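Local coordinates for protein methylmalonyl-CoA carboxyltransferase 5S subunit (Propionibacterium freudenreichii subsp. shermanii, PDB 1RQB) that transfers a carboxyl group from the biotin of the 1.3S subunit to pyruvate, forming oxaloacetate, as the cobalt-dependent 5S component of transcarboxylase, at residues A35-L39 / M40-M44; P298-K301 / K302-S305. One frame throughout, in Å; residues are numbered along the deposited sequence.

Interaction 1: residues A35-L39 / M40-M44; sequences AHQSL and MATRM
M44 CB sits over one face of the H36 imidazole, a CH-pi contact 3.5 Å from the ring centroid and 16° off its normal, and the two side chains cross at about a right angle. The backbone of T42 comes up to the ring's edge, its CA 3.4 Å from H36 ND1, while T42 CG2 lies beyond CE1; ND1 is buried here without a polar partner, whereas NE2 makes a weak hydrogen bond to L32 O. The ring reaches this place because CG of H36 stands between the backbone N and the carbonyl carbon (chi1 65°). Replacing this histidine by an alanine would probably open a gap beneath M44 CB and beside T42 and leave L32 O without this weak bond. Next to it, T42 OG1 packs 3.3 Å from Q37 CG, the two side chains lying side by side, and the methyl CE of M40, modelled as selenomethionine, presses tightly on L39 CB at 3.4 Å. The backbone positions these groups: helix 31-39 of the TIM barrel ends here, and a type I' turn from M40 to R43 folds the chain back against its last turn. H36 O accepts from M40 N and T42 N, both at 2.9 Å, from opposite faces of its carbonyl plane. A water accepts from A41 N (2.8 Å) and can donate to Q37 O. R43 NH1 bonds in the guanidinium plane to A41 O at 3.0 Å. Further out, Q37 OE1 accepts from R33 NH1 and A70 N, joining three substrate-binding residues; S38 OG bonds to the backbone O of D34, a residue that also ligates cobalt.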
ATOM      1  N   ALA A  35      14.003  -4.857  -3.409  1.00  9.24           N
ATOM      2  CA  ALA A  35      13.301  -3.589  -3.156  1.00  9.00           C
ATOM      3  C   ALA A  35      13.832  -2.468  -4.052  1.00 13.03           C
ATOM      4  O   ALA A  35      13.051  -1.775  -4.701  1.00 10.46           O
ATOM      5  CB  ALA A  35      13.404  -3.182  -1.676  1.00  9.25           C
ATOM      6  N   HIS A  36      15.153  -2.276  -4.112  1.00 10.73           N
ATOM      7  CA  HIS A  36      15.641  -1.164  -4.939  1.00 12.37           C
ATOM      8  C   HIS A  36      15.653  -1.554  -6.417  1.00 11.88           C
ATOM      9  O   HIS A  36      15.586  -0.694  -7.294  1.00 10.25           O
ATOM     10  CB  HIS A  36      16.998  -0.650  -4.452  1.00 12.67           C
ATOM     11  CG  HIS A  36      18.110  -1.635  -4.574  1.00 14.96           C
ATOM     12  ND1 HIS A  36      18.850  -1.781  -5.726  1.00 14.09           N
ATOM     13  CD2 HIS A  36      18.626  -2.507  -3.679  1.00 14.29           C
ATOM     14  CE1 HIS A  36      19.779  -2.701  -5.534  1.00 14.09           C
ATOM     15  NE2 HIS A  36      19.664  -3.157  -4.301  1.00 13.72           N
ATOM     16  N   GLN A  37      15.718  -2.848  -6.702  1.00  8.89           N
ATOM     17  CA  GLN A  37      15.645  -3.267  -8.108  1.00 11.46           C
ATOM     18  C   GLN A  37      14.264  -2.897  -8.654  1.00 12.60           C
ATOM     19  O   GLN A  37      14.125  -2.406  -9.773  1.00 11.73           O
ATOM     20  CB  GLN A  37      15.820  -4.786  -8.250  1.00 13.47           C
ATOM     21  CG  GLN A  37      15.670  -5.278  -9.710  1.00 11.96           C
ATOM     22  CD  GLN A  37      16.002  -6.753  -9.894  1.00 15.57           C
ATOM     23  OE1 GLN A  37      16.986  -7.255  -9.354  1.00 12.74           O
ATOM     24  NE2 GLN A  37      15.187  -7.448 -10.682  1.00 16.87           N
ATOM     25  N   SER A  38      13.247  -3.115  -7.834  1.00 12.59           N
ATOM     26  CA  SER A  38      11.850  -2.897  -8.232  1.00 13.45           C
ATOM     27  C   SER A  38      11.428  -1.432  -8.107  1.00 14.80           C
ATOM     28  O   SER A  38      10.594  -0.965  -8.881  1.00 16.58           O
ATOM     29  CB  SER A  38      10.930  -3.750  -7.351  1.00 14.33           C
ATOM     30  OG  SER A  38      11.272  -5.124  -7.455  1.00 15.85           O
ATOM     31  N   LEU A  39      12.004  -0.696  -7.163  1.00  8.25           N
ATOM     32  CA  LEU A  39      11.539   0.683  -6.951  1.00 10.30           C
ATOM     33  C   LEU A  39      12.466   1.748  -7.543  1.00 17.67           C
ATOM     34  O   LEU A  39      12.004   2.848  -7.846  1.00 16.12           O
ATOM     35  CB  LEU A  39      11.367   0.942  -5.455  1.00 11.15           C
ATOM     36  CG  LEU A  39      10.214   0.165  -4.809  1.00 10.65           C
ATOM     37  CD1 LEU A  39      10.285   0.275  -3.307  1.00 14.37           C
ATOM     38  CD2 LEU A  39       8.888   0.704  -5.344  1.00 17.19           C
HETATM   39  N   MSE A  40      13.755   1.462  -7.710  1.00 12.83           N
HETATM   40  CA  MSE A  40      14.640   2.526  -8.206  1.00 14.74           C
HETATM   41  C   MSE A  40      15.687   2.018  -9.200  1.00 11.40           C
HETATM   42  O   MSE A  40      16.854   2.402  -9.158  1.00 15.49           O
HETATM   43  CB  MSE A  40      15.266   3.277  -7.025  1.00 20.25           C
HETATM   44  CG  MSE A  40      15.913   2.433  -5.971  1.00 29.12           C
HETATM   45 SE   MSE A  40      15.631   3.238  -4.193  1.00 49.23          SE
HETATM   46  CE  MSE A  40      13.884   2.557  -3.815  1.00 37.73           C
ATOM     47  N   ALA A  41      15.224   1.148 -10.088  1.00 10.87           N
ATOM     48  CA  ALA A  41      16.008   0.595 -11.202  1.00 13.31           C
ATOM     49  C   ALA A  41      17.338  -0.022 -10.760  1.00 14.03           C
ATOM     50  O   ALA A  41      18.332   0.086 -11.477  1.00 14.68           O
ATOM     51  CB  ALA A  41      16.249   1.710 -12.243  1.00 15.66           C
ATOM     52  N   THR A  42      17.368  -0.651  -9.586  1.00 14.01           N
ATOM     53  CA  THR A  42      18.565  -1.351  -9.096  1.00 12.59           C
ATOM     54  C   THR A  42      19.768  -0.413  -8.966  1.00 15.52           C
ATOM     55  O   THR A  42      20.908  -0.876  -8.964  1.00 13.08           O
ATOM     56  CB  THR A  42      18.992  -2.488 -10.078  1.00 16.36           C
ATOM     57  OG1 THR A  42      17.848  -2.997 -10.782  1.00 17.20           O
ATOM     58  CG2 THR A  42      19.642  -3.624  -9.318  1.00 15.86           C
ATOM     59  N   ARG A  43      19.540   0.885  -8.789  1.00 13.88           N
ATOM     60  CA  ARG A  43      20.656   1.839  -8.737  1.00 12.30           C
ATOM     61  C   ARG A  43      21.228   2.050  -7.333  1.00 16.89           C
ATOM     62  O   ARG A  43      22.167   2.828  -7.171  1.00 15.36           O
ATOM     63  CB  ARG A  43      20.214   3.194  -9.285  1.00 14.48           C
ATOM     64  CG  ARG A  43      19.868   3.224 -10.771  1.00 12.08           C
ATOM     65  CD  ARG A  43      21.056   2.781 -11.608  1.00 15.20           C
ATOM     66  NE  ARG A  43      20.981   3.282 -12.981  1.00 14.21           N
ATOM     67  CZ  ARG A  43      20.170   2.839 -13.931  1.00 17.41           C
ATOM     68  NH1 ARG A  43      19.319   1.850 -13.695  1.00 18.91           N
ATOM     69  NH2 ARG A  43      20.220   3.398 -15.134  1.00 17.13           N
HETATM   70  N   MSE A  44      20.715   1.365  -6.319  1.00 14.02           N
HETATM   71  CA  MSE A  44      21.202   1.596  -4.951  1.00 17.23           C
HETATM   72  C   MSE A  44      22.713   1.379  -4.833  1.00 17.74           C
HETATM   73  O   MSE A  44      23.228   0.305  -5.137  1.00 17.17           O
HETATM   74  CB  MSE A  44      20.513   0.676  -3.953  1.00 19.25           C
HETATM   75  CG  MSE A  44      21.064   0.864  -2.566  1.00 22.26           C
HETATM   76 SE   MSE A  44      20.057   2.209  -1.659  1.00 43.95          SE
HETATM   77  CE  MSE A  44      18.796   1.040  -0.982  1.00 17.27           C
TER
HETATM   78  O   HOH W   1      12.653   0.242 -10.845  1.00 25.20           O

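Interaction 2: residues P298-K301 / K302-S305; sequences PKYK and KFES
Y300 and F303 meet chiefly through the backbone, their rings approaching only loosely. Among the hydrogen bonds, F303 N donates to Y300 O at 2.9 Å in a nearly straight bond (164°), and E304 N follows with a longer one to K301 O, 3.2 Å, from well above that carbonyl's plane. A water bridges K299 O (2.8 Å) and K302 N (2.9 Å). The apolar contact is loose: Y300 CD2 lies 4.4 Å from F303 CD1. With its CG anti to the carbonyl carbon (chi1 -57°), F303 brings the edge of its ring towards Y300 O, 3.8 Å from CD1. E304 CG packs at 3.7 Å on K301 O. Charges are settled mostly outside: E304 OE2 pairs with R297 NE, and K299 NZ with D48 OD1. K301 NZ and K302 NZ, 6.1 Å apart, both turn to the carboxylate of E484, K301 NZ in a salt bridge to OE1 and K302 NZ in a long, weak pair with OE2. Y300 OH bonds to D48 OD2 and A45 N. The i to i+3 backbone bonds are those of a short 3-10 segment, here in the connection between helices 283-296 and 313-316.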
ATOM      1  N   PRO A 298      15.119   9.585  -0.849  1.00 15.10           N
ATOM      2  CA  PRO A 298      14.906  10.781  -1.681  1.00 14.08           C
ATOM      3  C   PRO A 298      15.982  11.066  -2.731  1.00 16.85           C
ATOM      4  O   PRO A 298      15.706  11.694  -3.753  1.00 14.33           O
ATOM      5  CB  PRO A 298      14.788  11.907  -0.648  1.00 19.14           C
ATOM      6  CG  PRO A 298      14.220  11.196   0.550  1.00 18.63           C
ATOM      7  CD  PRO A 298      15.056   9.934   0.579  1.00 14.04           C
ATOM      8  N   LYS A 299      17.204  10.596  -2.487  1.00 11.96           N
ATOM      9  CA  LYS A 299      18.317  10.821  -3.423  1.00 17.97           C
ATOM     10  C   LYS A 299      18.129  10.041  -4.727  1.00 15.15           C
ATOM     11  O   LYS A 299      18.792  10.327  -5.723  1.00 15.08           O
ATOM     12  CB  LYS A 299      19.653  10.408  -2.793  1.00 14.41           C
ATOM     13  CG  LYS A 299      20.014  11.176  -1.533  1.00 20.71           C
ATOM     14  CD  LYS A 299      21.445  10.887  -1.072  1.00 28.15           C
ATOM     15  CE  LYS A 299      21.709   9.411  -0.820  1.00 30.08           C
ATOM     16  NZ  LYS A 299      23.096   9.203  -0.291  1.00 31.20           N
ATOM     17  N   TYR A 300      17.217   9.071  -4.739  1.00 12.28           N
ATOM     18  CA  TYR A 300      17.005   8.239  -5.932  1.00 11.81           C
ATOM     19  C   TYR A 300      15.719   8.623  -6.668  1.00 11.52           C
ATOM     20  O   TYR A 300      15.231   7.861  -7.501  1.00 14.91           O
ATOM     21  CB  TYR A 300      16.948   6.760  -5.516  1.00 13.11           C
ATOM     22  CG  TYR A 300      18.294   6.244  -5.052  1.00 11.18           C
ATOM     23  CD1 TYR A 300      18.741   6.454  -3.741  1.00 13.60           C
ATOM     24  CD2 TYR A 300      19.156   5.613  -5.955  1.00 12.54           C
ATOM     25  CE1 TYR A 300      20.025   6.048  -3.348  1.00 12.99           C
ATOM     26  CE2 TYR A 300      20.428   5.209  -5.577  1.00 14.04           C
ATOM     27  CZ  TYR A 300      20.858   5.426  -4.286  1.00 11.17           C
ATOM     28  OH  TYR A 300      22.122   5.025  -3.938  1.00 13.43           O
ATOM     29  N   LYS A 301      15.200   9.817  -6.410  1.00 12.86           N
ATOM     30  CA  LYS A 301      13.932  10.244  -7.018  1.00 16.05           C
ATOM     31  C   LYS A 301      13.945  10.160  -8.547  1.00 17.05           C
ATOM     32  O   LYS A 301      12.910   9.888  -9.151  1.00 16.57           O
ATOM     33  CB  LYS A 301      13.576  11.671  -6.601  1.00 20.20           C
ATOM     34  CG  LYS A 301      14.540  12.732  -7.087  1.00 28.55           C
ATOM     35  CD  LYS A 301      14.039  14.114  -6.694  1.00 37.96           C
ATOM     36  CE  LYS A 301      12.646  14.367  -7.263  1.00 42.64           C
ATOM     37  NZ  LYS A 301      12.109  15.715  -6.905  1.00 48.47           N
ATOM     38  N   LYS A 302      15.086  10.397  -9.189  1.00 14.82           N
ATOM     39  CA  LYS A 302      15.131  10.364 -10.659  1.00 16.85           C
ATOM     40  C   LYS A 302      14.870   8.957 -11.200  1.00 16.53           C
ATOM     41  O   LYS A 302      14.662   8.789 -12.401  1.00 15.67           O
ATOM     42  CB  LYS A 302      16.499  10.839 -11.190  1.00 18.54           C
ATOM     43  CG  LYS A 302      16.900  12.284 -10.866  1.00 18.07           C
ATOM     44  CD  LYS A 302      15.927  13.306 -11.466  1.00 21.59           C
ATOM     45  CE  LYS A 302      16.412  14.739 -11.205  1.00 24.92           C
ATOM     46  NZ  LYS A 302      15.563  15.744 -11.906  1.00 27.55           N
ATOM     47  N   PHE A 303      14.891   7.932 -10.350  1.00 16.92           N
ATOM     48  CA  PHE A 303      14.687   6.566 -10.854  1.00 13.07           C
ATOM     49  C   PHE A 303      13.375   5.958 -10.347  1.00 18.49           C
ATOM     50  O   PHE A 303      13.109   4.783 -10.595  1.00 19.22           O
ATOM     51  CB  PHE A 303      15.843   5.645 -10.419  1.00 14.91           C
ATOM     52  CG  PHE A 303      17.201   6.120 -10.851  1.00 13.43           C
ATOM     53  CD1 PHE A 303      17.989   6.884  -9.998  1.00 17.49           C
ATOM     54  CD2 PHE A 303      17.681   5.817 -12.120  1.00 16.10           C
ATOM     55  CE1 PHE A 303      19.245   7.343 -10.401  1.00 15.95           C
ATOM     56  CE2 PHE A 303      18.935   6.271 -12.544  1.00 15.78           C
ATOM     57  CZ  PHE A 303      19.719   7.035 -11.687  1.00 16.24           C
ATOM     58  N   GLU A 304      12.537   6.736  -9.665  1.00 19.01           N
ATOM     59  CA  GLU A 304      11.282   6.213  -9.103  1.00 21.50           C
ATOM     60  C   GLU A 304      10.190   6.058 -10.165  1.00 27.86           C
ATOM     61  O   GLU A 304      10.226   6.693 -11.217  1.00 23.95           O
ATOM     62  CB  GLU A 304      10.751   7.155  -8.019  1.00 24.80           C
ATOM     63  CG  GLU A 304      11.625   7.321  -6.797  1.00 30.81           C
ATOM     64  CD  GLU A 304      11.316   6.302  -5.705  1.00 35.15           C
ATOM     65  OE1 GLU A 304      10.203   5.732  -5.707  1.00 35.28           O
ATOM     66  OE2 GLU A 304      12.183   6.087  -4.831  1.00 35.40           O
ATOM     67  N   SER A 305       9.205   5.207  -9.847  1.00 28.17           N
ATOM     68  CA  SER A 305       8.034   4.950 -10.699  1.00 31.38           C
ATOM     69  C   SER A 305       6.888   5.841 -10.219  1.00 31.60           C
ATOM     70  O   SER A 305       6.919   6.344  -9.097  1.00 29.35           O
ATOM     71  CB  SER A 305       7.603   3.487 -10.609  1.00 36.34           C
ATOM     72  OG  SER A 305       8.506   2.652 -11.307  1.00 47.24           O
TER
HETATM   73  O   HOH W   2      17.827  10.264  -8.403  1.00 14.50           O

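How the interactions relate
Along the chain interaction 1 closes before interaction 2 opens, with most of the TIM barrel between them, yet their centres are only 9 Å apart and they touch directly. Y300 CE2 packs 3.4 Å from R43 O, and F303 CE2 lies 3.6 Å from R43 CG, so the two aromatic residues of 298-305 rest on the loop that follows helix 31-39. Interaction 1 is buried, holds substrate-binding residues A35, H36 and Q37 and lies beside the cobalt site, whereas interaction 2 lies at the surface, its centre about 21 Å from the centre of the chain. The connection leading out of helix 283-296 thus packs against a loop whose preceding helix carries substrate-binding residues.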